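Local coordinates for sensor protein (Pseudomonas syringae pv. tomato, PDB 2R8R), which probably acts as an ATP-binding sensor histidine kinase of a two-component system, this chain being the N-terminal KdpD sensor region of the longer membrane protein, at residues 4-15 against 117-127; 35-43 against 54-62. One frame throughout, in Å; residues are numbered along the deposited sequence.

How the contacts relate
Both contacts reach one five-stranded parallel sheet: contact 1 (residues 4-15 and 117-127) pairs two of its inner strands, and contact 2 docks a loop on strand 37-39, at one edge. Strand 87-90 runs between strands 119-125 and 37-39. The contact centres are about 15 Å apart and their nearest atoms about 6 Å, without touching. Asp91, just beyond strand 87-90, joins them: its OD1 bonds to Thr123 OG1 of contact 1 and its OD2 to Glu43 N of contact 2. Both also approach the probable P-loop: contact 1 contains its Ala13, with the Pro15 side chain about 5 Å from a bound sulfate, and Val42 of contact 2 touches Thr20.

Contact 1. Residues 4-15 against 117-127; sequences RGRLKVFLGAAP and GIDVYTTVNVQ
Strands 7-12 and 119-125 pair in parallel from Leu7-Val120 to Gly12-Asn125, their axes 4.6 Å apart and 25° from alignment, with backbone hydrogen bonds alternating between them from Val120 N to Arg6 O through to Val126 N to Gly12 O. Just ahead of the first strand, the Asp119 carboxylate extends the ladder: OD1 receives Arg6 N at 2.9 Å on its anti lone pair. On one face of the sheet, Thr122 CG2 meets Leu7 CD1 (3.7 Å) and lies alongside Val9 CG2. Val124 CG1, held between its own backbone N and carbonyl carbon (chi1 75°), bridges the next pair, touching Val9 CG1 at 3.6 Å and Leu11 CD1 at 3.8 Å. The other face carries an offset edge-to-face pair, Phe10 presenting its edge to Tyr121 with the planes at 65° and Phe10 CE2 4.0 Å from Tyr121 CD2. Lys8 lays its extended chain across the Tyr121 ring, CD above one face toward the rim. Helix 19-32 covers both rings. At the C-terminal ends of the strands, the Asn125 amide crosses Pro15, Asn125 OD1 lying 3.5 Å from Pro15 CD, while ND2 makes a weak bond to Gly12 O. This inner parallel pair, leading from strand 7-12 into a probable Walker A loop beside a bound sulfate, is characteristic of a P-loop NTPase fold.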
# COMPACT_ATOMS: atom_id res chain seq x y z
N ARG A 4 18.85 7.89 9.96
CA ARG A 4 17.91 8.14 8.86
C ARG A 4 16.73 7.21 8.93
O ARG A 4 16.89 6.05 9.32
CB ARG A 4 18.56 7.91 7.50
CG ARG A 4 19.80 8.68 7.33
CD ARG A 4 20.43 8.28 6.03
NE ARG A 4 19.69 8.78 4.89
CZ ARG A 4 20.20 8.83 3.66
NH1 ARG A 4 21.44 8.40 3.45
NH2 ARG A 4 19.48 9.32 2.66
N GLY A 5 15.55 7.72 8.56
CA GLY A 5 14.35 6.89 8.43
C GLY A 5 14.58 5.86 7.34
O GLY A 5 15.16 6.15 6.28
N ARG A 6 14.17 4.63 7.62
CA ARG A 6 14.24 3.52 6.67
C ARG A 6 12.87 3.09 6.18
O ARG A 6 11.97 2.81 6.99
CB ARG A 6 14.92 2.34 7.33
CG ARG A 6 16.39 2.62 7.59
CD ARG A 6 17.02 1.56 8.44
NE ARG A 6 18.46 1.78 8.55
CZ ARG A 6 19.29 0.96 9.21
NH1 ARG A 6 18.82 -0.15 9.80
NH2 ARG A 6 20.59 1.24 9.23
N LEU A 7 12.75 3.02 4.85
CA LEU A 7 11.55 2.54 4.17
C LEU A 7 11.65 1.06 3.83
O LEU A 7 12.60 0.65 3.16
CB LEU A 7 11.35 3.31 2.85
CG LEU A 7 10.03 3.14 2.07
CD1 LEU A 7 8.73 3.47 2.90
CD2 LEU A 7 10.14 3.97 0.77
N LYS A 8 10.63 0.30 4.23
CA LYS A 8 10.38 -1.06 3.78
C LYS A 8 9.07 -1.13 2.98
O LYS A 8 8.01 -0.76 3.48
CB LYS A 8 10.36 -2.03 4.97
CG LYS A 8 10.25 -3.49 4.58
CD LYS A 8 10.25 -4.41 5.78
CE LYS A 8 10.28 -5.91 5.32
NZ LYS A 8 10.15 -6.98 6.42
N VAL A 9 9.16 -1.58 1.73
CA VAL A 9 8.02 -1.71 0.84
C VAL A 9 7.65 -3.17 0.74
O VAL A 9 8.49 -4.00 0.40
CB VAL A 9 8.35 -1.20 -0.59
CG1 VAL A 9 7.09 -1.30 -1.58
CG2 VAL A 9 8.95 0.21 -0.51
N PHE A 10 6.39 -3.49 1.06
CA PHE A 10 5.79 -4.80 0.77
C PHE A 10 5.15 -4.70 -0.60
O PHE A 10 4.13 -4.05 -0.75
CB PHE A 10 4.79 -5.18 1.84
CG PHE A 10 5.40 -5.35 3.21
CD1 PHE A 10 5.72 -6.64 3.71
CD2 PHE A 10 5.69 -4.24 4.02
CE1 PHE A 10 6.29 -6.79 5.00
CE2 PHE A 10 6.26 -4.39 5.31
CZ PHE A 10 6.53 -5.65 5.80
N LEU A 11 5.80 -5.31 -1.58
CA LEU A 11 5.39 -5.28 -2.98
C LEU A 11 4.53 -6.48 -3.34
O LEU A 11 4.85 -7.61 -2.95
CB LEU A 11 6.61 -5.27 -3.90
CG LEU A 11 6.38 -5.36 -5.43
CD1 LEU A 11 5.70 -4.07 -5.97
CD2 LEU A 11 7.74 -5.65 -6.14
N GLY A 12 3.46 -6.25 -4.12
CA GLY A 12 2.56 -7.30 -4.55
C GLY A 12 2.13 -7.11 -6.00
O GLY A 12 2.25 -6.00 -6.52
N ALA A 13 1.61 -8.18 -6.63
CA ALA A 13 1.12 -8.17 -8.02
C ALA A 13 -0.28 -7.51 -8.17
O ALA A 13 -0.62 -6.99 -9.23
CB ALA A 13 1.06 -9.60 -8.56
N ALA A 14 -1.08 -7.55 -7.10
CA ALA A 14 -2.48 -7.18 -7.16
C ALA A 14 -3.04 -7.08 -5.77
O ALA A 14 -2.43 -7.57 -4.81
CB ALA A 14 -3.32 -8.27 -8.00
N PRO A 15 -4.23 -6.46 -5.66
CA PRO A 15 -5.05 -6.51 -4.47
C PRO A 15 -5.38 -7.97 -4.10
O PRO A 15 -5.70 -8.78 -4.97
CB PRO A 15 -6.32 -5.75 -4.92
CG PRO A 15 -5.89 -4.85 -5.96
CD PRO A 15 -4.84 -5.61 -6.69
N GLY A 117 13.45 11.07 10.56
CA GLY A 117 14.07 9.94 11.22
C GLY A 117 13.09 8.84 11.60
O GLY A 117 13.42 7.94 12.35
N ILE A 118 11.86 8.93 11.11
CA ILE A 118 10.83 7.95 11.38
C ILE A 118 10.93 6.84 10.32
O ILE A 118 10.96 7.10 9.11
CB ILE A 118 9.41 8.62 11.41
CG1 ILE A 118 9.39 9.74 12.49
CG2 ILE A 118 8.24 7.57 11.64
CD1 ILE A 118 8.23 10.75 12.32
N ASP A 119 11.00 5.59 10.78
CA ASP A 119 10.92 4.44 9.87
C ASP A 119 9.51 4.30 9.33
O ASP A 119 8.53 4.62 10.02
CB ASP A 119 11.33 3.14 10.61
CG ASP A 119 12.79 3.15 11.07
OD1 ASP A 119 13.67 3.68 10.35
OD2 ASP A 119 13.04 2.60 12.15
N VAL A 120 9.41 3.82 8.10
CA VAL A 120 8.15 3.59 7.46
C VAL A 120 8.04 2.21 6.81
O VAL A 120 8.95 1.77 6.10
CB VAL A 120 7.79 4.69 6.41
CG1 VAL A 120 6.46 4.33 5.75
CG2 VAL A 120 7.72 6.11 7.06
N TYR A 121 6.92 1.53 7.08
CA TYR A 121 6.52 0.32 6.31
C TYR A 121 5.37 0.75 5.40
O TYR A 121 4.51 1.52 5.81
CB TYR A 121 6.00 -0.80 7.23
CG TYR A 121 7.03 -1.58 8.06
CD1 TYR A 121 8.36 -1.22 8.10
CD2 TYR A 121 6.62 -2.67 8.86
CE1 TYR A 121 9.28 -1.93 8.89
CE2 TYR A 121 7.53 -3.38 9.63
CZ TYR A 121 8.87 -3.01 9.63
OH TYR A 121 9.76 -3.74 10.39
N THR A 122 5.39 0.26 4.16
CA THR A 122 4.37 0.62 3.18
C THR A 122 4.06 -0.54 2.26
O THR A 122 4.80 -1.51 2.20
CB THR A 122 4.77 1.93 2.35
OG1 THR A 122 3.62 2.45 1.69
CG2 THR A 122 5.88 1.65 1.32
N THR A 123 2.93 -0.46 1.58
CA THR A 123 2.52 -1.47 0.60
C THR A 123 2.29 -0.80 -0.75
O THR A 123 1.90 0.37 -0.82
CB THR A 123 1.23 -2.13 1.05
OG1 THR A 123 0.21 -1.14 1.05
CG2 THR A 123 1.40 -2.71 2.47
N VAL A 124 2.56 -1.53 -1.83
CA VAL A 124 2.23 -1.07 -3.14
C VAL A 124 2.03 -2.27 -4.07
O VAL A 124 2.75 -3.27 -3.96
CB VAL A 124 3.33 -0.15 -3.68
CG1 VAL A 124 4.61 -0.95 -4.11
CG2 VAL A 124 2.78 0.76 -4.82
N ASN A 125 1.06 -2.14 -4.99
CA ASN A 125 0.92 -3.06 -6.13
C ASN A 125 1.78 -2.64 -7.31
O ASN A 125 1.95 -1.46 -7.56
CB ASN A 125 -0.53 -3.18 -6.56
CG ASN A 125 -1.34 -3.95 -5.59
OD1 ASN A 125 -2.45 -3.55 -5.20
ND2 ASN A 125 -0.78 -5.05 -5.15
N VAL A 126 2.30 -3.62 -8.04
CA VAL A 126 3.30 -3.35 -9.07
C VAL A 126 2.81 -2.45 -10.20
O VAL A 126 3.62 -1.76 -10.81
CB VAL A 126 3.86 -4.66 -9.65
CG1 VAL A 126 2.84 -5.35 -10.53
CG2 VAL A 126 5.12 -4.37 -10.37
N GLN A 127 1.49 -2.45 -10.45
CA GLN A 127 0.86 -1.67 -11.55
C GLN A 127 1.08 -0.16 -11.49
O GLN A 127 0.98 0.54 -12.52
CB GLN A 127 -0.65 -1.92 -11.57
CG GLN A 127 -1.34 -1.48 -10.29
CD GLN A 127 -2.80 -1.88 -10.21
OE1 GLN A 127 -3.63 -1.13 -10.73
NE2 GLN A 127 -3.13 -3.03 -9.53
O HOH W 1 16.15 4.68 11.15
O HOH W 2 10.33 -6.20 8.71
O HOH W 3 -0.78 -4.50 -9.67

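Contact 2. Residues 35-43 against 54-62; sequences VRVMAGVVE and LNGLPQQPL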
# COMPACT_ATOMS: atom_id res chain seq x y z
N VAL A 35 9.61 -1.56 19.97
CA VAL A 35 9.58 -0.41 19.03
C VAL A 35 8.27 0.36 19.19
O VAL A 35 7.21 -0.23 19.29
CB VAL A 35 9.76 -0.89 17.54
CG1 VAL A 35 9.69 0.28 16.54
CG2 VAL A 35 11.08 -1.64 17.38
N ARG A 36 8.37 1.68 19.24
CA ARG A 36 7.21 2.53 19.27
C ARG A 36 6.61 2.59 17.86
O ARG A 36 7.00 3.40 17.02
CB ARG A 36 7.57 3.93 19.81
CG ARG A 36 7.96 3.96 21.32
CD ARG A 36 8.47 5.36 21.74
NE ARG A 36 9.75 5.69 21.10
CZ ARG A 36 9.93 6.58 20.12
NH1 ARG A 36 8.94 7.32 19.66
NH2 ARG A 36 11.15 6.75 19.61
N VAL A 37 5.65 1.72 17.63
CA VAL A 37 4.96 1.57 16.36
C VAL A 37 3.65 2.35 16.34
O VAL A 37 2.94 2.37 17.33
CB VAL A 37 4.66 0.07 16.07
CG1 VAL A 37 3.96 -0.10 14.69
CG2 VAL A 37 5.94 -0.75 16.15
N MSE A 38 3.37 3.00 15.23
CA MSE A 38 2.13 3.72 15.02
C MSE A 38 1.58 3.42 13.61
O MSE A 38 2.30 3.44 12.61
CB MSE A 38 2.36 5.20 15.15
CG MSE A 38 1.10 6.03 15.06
SE MSE A 38 -0.00 5.90 16.67
CE MSE A 38 1.10 7.17 17.66
N ALA A 39 0.30 3.09 13.56
CA ALA A 39 -0.42 2.96 12.31
C ALA A 39 -0.83 4.37 11.88
O ALA A 39 -1.55 5.06 12.61
CB ALA A 39 -1.64 2.04 12.48
N GLY A 40 -0.34 4.79 10.71
CA GLY A 40 -0.69 6.09 10.12
C GLY A 40 -1.90 5.98 9.23
O GLY A 40 -2.90 6.69 9.41
N VAL A 41 -1.83 5.08 8.26
CA VAL A 41 -2.99 4.68 7.48
C VAL A 41 -2.89 3.21 7.13
O VAL A 41 -1.90 2.77 6.56
CB VAL A 41 -3.21 5.59 6.21
CG1 VAL A 41 -1.94 5.81 5.42
CG2 VAL A 41 -4.41 5.05 5.36
N VAL A 42 -3.92 2.45 7.47
CA VAL A 42 -3.95 1.01 7.20
C VAL A 42 -5.33 0.64 6.70
O VAL A 42 -6.32 0.92 7.34
CB VAL A 42 -3.56 0.17 8.45
CG1 VAL A 42 -3.68 -1.35 8.15
CG2 VAL A 42 -2.14 0.52 8.91
N GLU A 43 -5.36 0.00 5.54
CA GLU A 43 -6.59 -0.49 4.91
C GLU A 43 -6.81 -1.98 5.19
O GLU A 43 -6.15 -2.83 4.61
CB GLU A 43 -6.52 -0.26 3.40
CG GLU A 43 -6.30 1.15 2.98
CD GLU A 43 -7.47 2.07 3.35
OE1 GLU A 43 -8.57 1.58 3.73
OE2 GLU A 43 -7.27 3.31 3.24
N LEU A 54 -4.58 -5.03 13.39
CA LEU A 54 -4.57 -3.60 13.52
C LEU A 54 -4.99 -3.13 14.92
O LEU A 54 -4.45 -2.17 15.45
CB LEU A 54 -5.43 -2.96 12.44
CG LEU A 54 -5.50 -1.44 12.40
CD1 LEU A 54 -4.08 -0.84 12.27
CD2 LEU A 54 -6.44 -1.01 11.25
N ASN A 55 -5.96 -3.81 15.51
CA ASN A 55 -6.46 -3.41 16.82
C ASN A 55 -5.49 -3.69 17.96
O ASN A 55 -5.68 -3.17 19.05
CB ASN A 55 -7.84 -4.05 17.10
CG ASN A 55 -8.98 -3.35 16.30
OD1 ASN A 55 -10.02 -3.99 16.03
ND2 ASN A 55 -8.79 -2.04 15.94
N GLY A 56 -4.44 -4.46 17.71
CA GLY A 56 -3.34 -4.58 18.66
C GLY A 56 -2.20 -3.57 18.54
O GLY A 56 -1.20 -3.67 19.26
N LEU A 57 -2.32 -2.61 17.62
CA LEU A 57 -1.28 -1.65 17.35
C LEU A 57 -1.80 -0.25 17.66
O LEU A 57 -2.99 0.03 17.44
CB LEU A 57 -0.87 -1.70 15.86
CG LEU A 57 -0.19 -2.97 15.36
CD1 LEU A 57 -0.18 -3.02 13.82
CD2 LEU A 57 1.21 -3.10 15.93
N PRO A 58 -0.93 0.64 18.18
CA PRO A 58 -1.36 2.02 18.32
C PRO A 58 -1.75 2.59 16.95
O PRO A 58 -1.15 2.24 15.91
CB PRO A 58 -0.10 2.71 18.85
CG PRO A 58 0.66 1.60 19.53
CD PRO A 58 0.46 0.45 18.64
N GLN A 59 -2.76 3.47 16.97
CA GLN A 59 -3.34 4.01 15.74
C GLN A 59 -3.48 5.51 15.81
O GLN A 59 -3.94 6.04 16.84
CB GLN A 59 -4.68 3.36 15.50
CG GLN A 59 -4.58 1.88 15.15
CD GLN A 59 -5.92 1.21 15.27
OE1 GLN A 59 -6.91 1.73 14.80
NE2 GLN A 59 -5.96 0.06 15.90
N GLN A 60 -3.09 6.20 14.73
CA GLN A 60 -3.23 7.65 14.66
C GLN A 60 -4.52 8.02 13.94
O GLN A 60 -4.66 7.73 12.78
CB GLN A 60 -2.04 8.23 13.93
CG GLN A 60 -1.99 9.74 13.85
CD GLN A 60 -1.68 10.40 15.17
OE1 GLN A 60 -0.64 10.11 15.80
NE2 GLN A 60 -2.59 11.29 15.63
N PRO A 61 -5.49 8.65 14.63
CA PRO A 61 -6.72 8.98 13.90
C PRO A 61 -6.49 9.65 12.52
O PRO A 61 -5.65 10.53 12.36
CB PRO A 61 -7.47 9.90 14.86
CG PRO A 61 -7.09 9.39 16.18
CD PRO A 61 -5.60 9.03 16.04
N LEU A 62 -7.23 9.22 11.53
CA LEU A 62 -7.19 9.85 10.22
C LEU A 62 -7.84 11.24 10.22
O LEU A 62 -8.68 11.57 11.08
CB LEU A 62 -7.89 8.95 9.18
CG LEU A 62 -7.32 7.54 9.00
CD1 LEU A 62 -8.35 6.66 8.24
CD2 LEU A 62 -5.92 7.51 8.32
O HOH W 4 -3.16 9.12 10.74
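Ala39 and Gln59 form a single backbone bridge: Ala39 N donates to Pro58 O and Gln60 N to Ala39 O, each at 2.9 Å, the pattern of a parallel pair. The packed part lies around this bridge. Ala39 CB meets Leu54 CD1 at 3.8 Å, and the same leucine reaches tip to tip toward Val42, its two methyls spreading over CB, while Leu57 turns inward toward Val37 and helix 19-32. Met38, a selenomethionine here, is bent at chi2 and chi3, folding SE back over the Gln59-Gln60 peptide, 3.6 Å from Gln59 C; helix 77-83 meets both Met38 and Gln60. Looser is the solvent margin, where Pro58 sets CG 3.3 Å from Val37 O. Gln59, exposed, points away and reaches back with weak NE2 bonds to Leu54 O and Leu57 O, the ends of the preceding type I turn. Past the corner at Gly40, a water lies within hydrogen-bonding distance of Gly40 O and Gln60 O, though more acceptors surround it than it has protons. Leu62 CD2 packs against both Gly40 O (3.3 Å) and Val41 CB. Two backbone hydrogen bonds, flanked by aliphatic contacts, thus fasten the loop after helix 48-54 to the edge strand; being main-chain, they do not depend on side-chain polarity.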